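Local coordinates for AtxE2 (Asticcacaulis excentricus, PDB 5TXE), which hydrolyses the isopeptide bond of the lasso peptides astexin-2 and astexin-3, recognising their threaded, knotted shape and turning them into linear peptides, at residues 564-567 with 568-572; 41-44 with 45-48; 531-534 with 535-539. The protein carries 1 engineered substitution. All coordinates share one frame; numbering follows the deposited sequence.

Interaction 1. Residues 564-567 with 568-572; sequences PRIS and GALKA
Ile-566 and Leu-570, one helical turn apart, meet through a methyl group: CG2 of Ile-566 lies 4.0 Å from CG of Leu-570, the two side chains crossing at a slant. CG2 reaches its neighbour because it stands anti to the backbone N of Ile-566, which sends it along the carbonyl side of the residue, up the helix. Leu-570 also leans over the backbone, with its CG 3.2 Å from the carbonyl O of Ile-566. Beneath the side chains run the helical bonds. Gly-568 N donates to Pro-564 O at 3.0 Å, and Ala-569 N to Arg-565 O at 3.1 Å. The pattern then slackens, since Leu-570 N makes weak bonds to both Ile-566 O and Ser-567 O. Further out, Arg-565 NH1 is tied to the backbone O of Trp-116, Ser-567 O accepts from Thr-577 OG1, and Lys-571 NZ forms salt bridges with Glu-576 and Asp-578. The Ile-566 and Leu-570 side chains both pack on the backbone of the bound astexin-3 peptide. They lie beside Trp-116 and Asn-562 respectively, two residues important for activity that bind it, so this face of helix 563-570 forms part of the lasso-peptide binding site.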
loop_
_atom_site.group_PDB
_atom_site.type_symbol
_atom_site.label_atom_id
_atom_site.label_comp_id
_atom_site.label_asym_id
_atom_site.label_seq_id
_atom_site.Cartn_x
_atom_site.Cartn_y
_atom_site.Cartn_z
ATOM N N PRO A 564 -13.863 -22.667 -2.519
ATOM C CA PRO A 564 -14.726 -22.830 -1.331
ATOM C C PRO A 564 -14.134 -22.368 -0.029
ATOM O O PRO A 564 -14.869 -21.959 0.876
ATOM C CB PRO A 564 -15.020 -24.326 -1.292
ATOM C CG PRO A 564 -14.275 -24.924 -2.430
ATOM C CD PRO A 564 -13.780 -23.868 -3.343
ATOM N N ARG A 565 -12.817 -22.363 0.059
ATOM C CA ARG A 565 -12.139 -21.938 1.283
ATOM C C ARG A 565 -12.275 -20.434 1.548
ATOM O O ARG A 565 -12.759 -20.019 2.605
ATOM C CB ARG A 565 -10.701 -22.325 1.202
ATOM C CG ARG A 565 -9.718 -21.716 2.172
ATOM C CD ARG A 565 -10.122 -21.944 3.595
ATOM N NE ARG A 565 -9.989 -23.335 3.965
ATOM C CZ ARG A 565 -8.853 -23.920 4.326
ATOM N NH1 ARG A 565 -7.716 -23.248 4.318
ATOM N NH2 ARG A 565 -8.870 -25.201 4.672
ATOM N N ILE A 566 -11.837 -19.611 0.609
ATOM C CA ILE A 566 -11.962 -18.197 0.782
ATOM C C ILE A 566 -13.424 -17.744 0.765
ATOM O O ILE A 566 -13.781 -16.856 1.541
ATOM C CB ILE A 566 -11.116 -17.414 -0.222
ATOM C CG1 ILE A 566 -9.634 -17.572 0.155
ATOM C CG2 ILE A 566 -11.430 -15.926 -0.180
ATOM C CD1 ILE A 566 -8.691 -17.159 -0.965
ATOM N N SER A 567 -14.232 -18.335 -0.124
ATOM C CA SER A 567 -15.630 -18.030 -0.163
ATOM C C SER A 567 -16.296 -18.200 1.226
ATOM O O SER A 567 -17.029 -17.326 1.701
ATOM C CB SER A 567 -16.357 -18.891 -1.196
ATOM O OG SER A 567 -17.757 -18.708 -1.061
ATOM N N GLY A 568 -16.055 -19.339 1.841
ATOM C CA GLY A 568 -16.557 -19.640 3.186
ATOM C C GLY A 568 -16.030 -18.670 4.243
ATOM O O GLY A 568 -16.787 -18.204 5.085
ATOM N N ALA A 569 -14.758 -18.321 4.180
ATOM C CA ALA A 569 -14.149 -17.428 5.187
ATOM C C ALA A 569 -14.661 -16.004 5.085
ATOM O O ALA A 569 -14.633 -15.273 6.065
ATOM C CB ALA A 569 -12.615 -17.436 5.081
ATOM N N LEU A 570 -15.132 -15.587 3.916
ATOM C CA LEU A 570 -15.557 -14.191 3.746
ATOM C C LEU A 570 -16.901 -13.866 4.403
ATOM O O LEU A 570 -17.193 -12.718 4.725
ATOM C CB LEU A 570 -15.646 -13.804 2.272
ATOM C CG LEU A 570 -14.335 -13.657 1.492
ATOM C CD1 LEU A 570 -14.623 -13.405 0.014
ATOM C CD2 LEU A 570 -13.502 -12.534 2.066
ATOM N N LYS A 571 -17.700 -14.886 4.561
ATOM C CA LYS A 571 -19.004 -14.796 5.180
ATOM C C LYS A 571 -18.892 -14.147 6.585
ATOM O O LYS A 571 -19.695 -13.304 6.926
ATOM C CB LYS A 571 -19.591 -16.216 5.166
ATOM C CG LYS A 571 -20.809 -16.478 5.980
ATOM C CD LYS A 571 -22.055 -15.860 5.381
ATOM C CE LYS A 571 -23.294 -16.409 6.093
ATOM N NZ LYS A 571 -24.475 -15.588 5.786
ATOM N N ALA A 572 -17.859 -14.457 7.359
ATOM C CA ALA A 572 -17.713 -13.840 8.682
ATOM C C ALA A 572 -17.406 -12.356 8.590
ATOM O O ALA A 572 -17.629 -11.597 9.571
ATOM C CB ALA A 572 -16.631 -14.552 9.507
#

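Interaction 2. Residues 41-44 with 45-48; sequences EVLV and RLAD
Arg-45 folds back along helix 40-44 and its NH1 donates to the carbonyl O of Glu-41, 3.0 Å away, in a fairly straight bond (159° at the hydrogen). The oxygen sits at the edge of the guanidinium, almost exactly in its plane, whereas NH1 stands 36° out of the Glu-41 carbonyl plane. The chain of Arg-45 is extended from CG to NE, and this length carries the guanidinium back over one turn, its CG and CD passing close to the same oxygen. Val-44 CG1 comes to 4.2 Å from Arg-45 CG. Between the charged groups there is no salt bridge: Glu-41 OE2 and Arg-45 NH1 are 6.2 Å apart, and the carboxylate leads away from the contact.

Two backbone bonds close the turn. Leu-46 N donates to Leu-43 O at 3.1 Å, and Arg-45 N makes a weak bond to Val-42 O. Together with the Arg-45 guanidinium, they serve carbonyls of this short helix, the first in the model, ahead of the loop to strand 48-49, the short strand paired with strand 69-78. A water continues the polar contacts into the loop, donating to Val-44 O and Leu-46 O, each at 2.9 Å, while Leu-46 O also accepts from Arg-445.

Apolar contacts complete the turn. Leu-43 CD1 and Leu-46 CD1 meet at 4.0 Å, their side chains crossing at about a right angle. In Leu-43 the first torsion (chi1 179°) swings CG over to the carbonyl side of the residue, and the second then places CD1 against its neighbour. Leu-43 and Val-44 also pack on Tyr-650 of helix 643-662.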
loop_
_atom_site.group_PDB
_atom_site.type_symbol
_atom_site.label_atom_id
_atom_site.label_comp_id
_atom_site.label_asym_id
_atom_site.label_seq_id
_atom_site.Cartn_x
_atom_site.Cartn_y
_atom_site.Cartn_z
ATOM N N GLU A 41 5.042 9.914 -18.308
ATOM C CA GLU A 41 6.455 9.487 -18.527
ATOM C C GLU A 41 7.355 9.917 -17.365
ATOM O O GLU A 41 8.212 9.171 -16.941
ATOM C CB GLU A 41 6.985 9.994 -19.912
ATOM C CG GLU A 41 6.415 9.246 -21.170
ATOM C CD GLU A 41 4.918 9.553 -21.507
ATOM O OE1 GLU A 41 4.369 10.654 -21.111
ATOM O OE2 GLU A 41 4.241 8.674 -22.164
ATOM N N VAL A 42 7.112 11.105 -16.819
ATOM C CA VAL A 42 7.873 11.582 -15.678
ATOM C C VAL A 42 7.457 10.816 -14.420
ATOM O O VAL A 42 8.298 10.334 -13.681
ATOM C CB VAL A 42 7.696 13.120 -15.482
ATOM C CG1 VAL A 42 8.455 13.621 -14.251
ATOM C CG2 VAL A 42 8.199 13.862 -16.719
ATOM N N LEU A 43 6.147 10.679 -14.206
ATOM C CA LEU A 43 5.636 10.067 -12.981
ATOM C C LEU A 43 6.071 8.612 -12.834
ATOM O O LEU A 43 6.507 8.175 -11.771
ATOM C CB LEU A 43 4.118 10.147 -12.970
ATOM C CG LEU A 43 3.414 9.544 -11.771
ATOM C CD1 LEU A 43 3.852 10.287 -10.509
ATOM C CD2 LEU A 43 1.894 9.600 -11.926
ATOM N N VAL A 44 5.959 7.839 -13.903
ATOM C CA VAL A 44 6.279 6.436 -13.783
ATOM C C VAL A 44 7.766 6.236 -13.477
ATOM O O VAL A 44 8.138 5.240 -12.855
ATOM C CB VAL A 44 5.843 5.630 -15.028
ATOM C CG1 VAL A 44 6.728 5.926 -16.226
ATOM C CG2 VAL A 44 5.961 4.128 -14.769
ATOM N N ARG A 45 8.615 7.190 -13.858
ATOM C CA ARG A 45 10.039 7.064 -13.575
ATOM C C ARG A 45 10.491 7.637 -12.223
ATOM O O ARG A 45 11.674 7.592 -11.925
ATOM C CB ARG A 45 10.819 7.763 -14.676
ATOM C CG ARG A 45 10.744 7.089 -16.040
ATOM C CD ARG A 45 11.478 7.934 -17.072
ATOM N NE ARG A 45 11.707 7.222 -18.314
ATOM C CZ ARG A 45 10.829 7.123 -19.284
ATOM N NH1 ARG A 45 9.625 7.667 -19.166
ATOM N NH2 ARG A 45 11.153 6.479 -20.388
ATOM N N LEU A 46 9.597 8.230 -11.439
ATOM C CA LEU A 46 10.015 8.749 -10.079
ATOM C C LEU A 46 10.358 7.593 -9.182
ATOM O O LEU A 46 9.529 6.691 -8.964
ATOM C CB LEU A 46 8.930 9.609 -9.456
ATOM C CG LEU A 46 8.638 10.933 -10.186
ATOM C CD1 LEU A 46 7.446 11.677 -9.604
ATOM C CD2 LEU A 46 9.851 11.844 -10.161
ATOM N N ALA A 47 11.601 7.574 -8.702
ATOM C CA ALA A 47 12.110 6.487 -7.909
ATOM C C ALA A 47 11.423 6.421 -6.564
ATOM O O ALA A 47 10.732 7.376 -6.182
ATOM C CB ALA A 47 13.590 6.673 -7.704
ATOM N N ASP A 48 11.560 5.269 -5.912
ATOM C CA ASP A 48 10.931 5.002 -4.628
ATOM C C ASP A 48 11.903 4.224 -3.721
ATOM O O ASP A 48 12.947 3.721 -4.166
ATOM C CB ASP A 48 9.601 4.239 -4.801
ATOM C CG ASP A 48 8.510 4.647 -3.724
ATOM O OD1 ASP A 48 8.761 5.483 -2.773
ATOM O OD2 ASP A 48 7.378 4.091 -3.815
HETATM O O HOH W 1 10.084 4.479 -10.806
#

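Interaction 3. Residues 531-534 with 535-539; sequences TTVH and FGLIN
Val-533 and Leu-537 lie side by side on one face of helix 528-539, pointing the same way, with CG1 of Val-533 4.1 Å from CD1 of Leu-537. A chi1 of 174° puts this methyl opposite the Val-533 nitrogen, on the side of the next turn. CG of Leu-537 also sits 3.2 Å from Val-533 O, and both side chains rest on Ala-546 of strand 545-548, in the beta-alpha-beta unit of strand 521-525, this helix and strand 545-548. Shortening Leu-537 to an alanine would probably open a gap beside Val-533 CG1 and lose part of the packing against that strand.

The helix backbone is bonded from Phe-535 N to Thr-531 O at 2.9 Å and nearly straight (171°), from Gly-536 N to Thr-532 O at 2.8 Å, and from Leu-537 N to Val-533 O at 3.0 Å. His-534 O takes weak bonds from Leu-537 N and Ile-538 N.

Near the far end, Asn-539 ND2 donates to Phe-535 O at 2.9 Å on a lone pair in the carbonyl plane, while Asn-539 N bonds the same oxygen. ND2 also lies over the centre of the Phe-535 ring, 3.4 Å above its plane, and donates to Ala-588 O. The buried His-534 ring is held at both nitrogens, ND1 with Thr-553 OG1 and NE2 with Ser-550 O. Facing a carbonyl, NE2 probably carries a hydrogen, and the two bonds probably fix the ring's rotation.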
loop_
_atom_site.group_PDB
_atom_site.type_symbol
_atom_site.label_atom_id
_atom_site.label_comp_id
_atom_site.label_asym_id
_atom_site.label_seq_id
_atom_site.Cartn_x
_atom_site.Cartn_y
_atom_site.Cartn_z
ATOM N N THR A 531 -14.585 -1.395 -5.268
ATOM C CA THR A 531 -15.908 -1.718 -4.706
ATOM C C THR A 531 -16.767 -0.436 -4.694
ATOM O O THR A 531 -17.967 -0.438 -4.999
ATOM C CB THR A 531 -15.730 -2.272 -3.297
ATOM O OG1 THR A 531 -14.758 -3.333 -3.306
ATOM C CG2 THR A 531 -17.009 -2.800 -2.706
ATOM N N THR A 532 -16.135 0.675 -4.353
ATOM C CA THR A 532 -16.836 1.942 -4.284
ATOM C C THR A 532 -17.260 2.342 -5.669
ATOM O O THR A 532 -18.307 2.873 -5.848
ATOM C CB THR A 532 -15.945 3.025 -3.609
ATOM O OG1 THR A 532 -15.848 2.741 -2.219
ATOM C CG2 THR A 532 -16.474 4.409 -3.800
ATOM N N VAL A 533 -16.439 2.094 -6.661
ATOM C CA VAL A 533 -16.856 2.398 -8.004
ATOM C C VAL A 533 -18.077 1.622 -8.398
ATOM O O VAL A 533 -18.974 2.169 -9.025
ATOM C CB VAL A 533 -15.803 2.066 -9.025
ATOM C CG1 VAL A 533 -16.333 2.269 -10.431
ATOM C CG2 VAL A 533 -14.581 2.958 -8.804
ATOM N N HIS A 534 -18.121 0.348 -8.048
ATOM C CA HIS A 534 -19.219 -0.514 -8.522
ATOM C C HIS A 534 -20.492 -0.053 -7.836
ATOM O O HIS A 534 -21.518 0.134 -8.469
ATOM C CB HIS A 534 -18.963 -2.025 -8.271
ATOM C CG HIS A 534 -17.650 -2.514 -8.804
ATOM N ND1 HIS A 534 -16.899 -3.484 -8.168
ATOM C CD2 HIS A 534 -16.915 -2.097 -9.861
ATOM C CE1 HIS A 534 -15.787 -3.668 -8.848
ATOM N NE2 HIS A 534 -15.770 -2.831 -9.869
ATOM N N PHE A 535 -20.378 0.111 -6.538
ATOM C CA PHE A 535 -21.492 0.647 -5.705
ATOM C C PHE A 535 -21.960 2.001 -6.194
ATOM O O PHE A 535 -23.146 2.273 -6.282
ATOM C CB PHE A 535 -21.043 0.766 -4.230
ATOM C CG PHE A 535 -22.168 0.979 -3.264
ATOM C CD1 PHE A 535 -22.902 -0.094 -2.805
ATOM C CD2 PHE A 535 -22.556 2.261 -2.902
ATOM C CE1 PHE A 535 -23.951 0.088 -1.926
ATOM C CE2 PHE A 535 -23.584 2.472 -1.994
ATOM C CZ PHE A 535 -24.288 1.375 -1.512
ATOM N N GLY A 536 -21.017 2.847 -6.528
ATOM C CA GLY A 536 -21.321 4.210 -6.931
ATOM C C GLY A 536 -22.059 4.306 -8.224
ATOM O O GLY A 536 -22.925 5.210 -8.397
ATOM N N LEU A 537 -21.735 3.428 -9.168
ATOM C CA LEU A 537 -22.337 3.544 -10.509
ATOM C C LEU A 537 -23.758 3.003 -10.470
ATOM O O LEU A 537 -24.561 3.303 -11.298
ATOM C CB LEU A 537 -21.536 2.789 -11.548
ATOM C CG LEU A 537 -20.139 3.282 -11.802
ATOM C CD1 LEU A 537 -19.518 2.548 -12.978
ATOM C CD2 LEU A 537 -20.096 4.758 -12.061
ATOM N N ILE A 538 -24.048 2.171 -9.500
ATOM C CA ILE A 538 -25.375 1.598 -9.398
ATOM C C ILE A 538 -26.278 2.441 -8.524
ATOM O O ILE A 538 -27.453 2.525 -8.787
ATOM C CB ILE A 538 -25.304 0.175 -8.834
ATOM C CG1 ILE A 538 -24.756 -0.760 -9.932
ATOM C CG2 ILE A 538 -26.658 -0.342 -8.340
ATOM C CD1 ILE A 538 -24.189 -2.011 -9.340
ATOM N N ASN A 539 -25.742 3.019 -7.461
ATOM C CA ASN A 539 -26.567 3.679 -6.462
ATOM C C ASN A 539 -26.507 5.217 -6.516
ATOM O O ASN A 539 -26.911 5.892 -5.579
ATOM C CB ASN A 539 -26.159 3.141 -5.086
ATOM C CG ASN A 539 -26.428 1.661 -4.934
ATOM O OD1 ASN A 539 -27.542 1.271 -4.759
ATOM N ND2 ASN A 539 -25.397 0.835 -5.042
#

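How the interactions relate
Interactions 1 and 3 both belong to the prolyl oligopeptidase family region and both reach the bound peptide: interaction 1 packs on its backbone, interaction 3 only through Thr-531, on a polar side chain. Their centres are about 23 Å apart and their nearest atoms about 11 Å, so they do not touch. Interaction 3 lies nearer the catalytic machinery, with the Thr-531 side chain about 7 Å from that of Ala-527, the replaced nucleophile, and that of Thr-532 about 7 Å from that of Tyr-438. Interaction 2 lies away from the catalytic and peptide-binding residues, its centre about 38 Å from that of interaction 1, across the chain's centre, and about 30 Å from that of interaction 3.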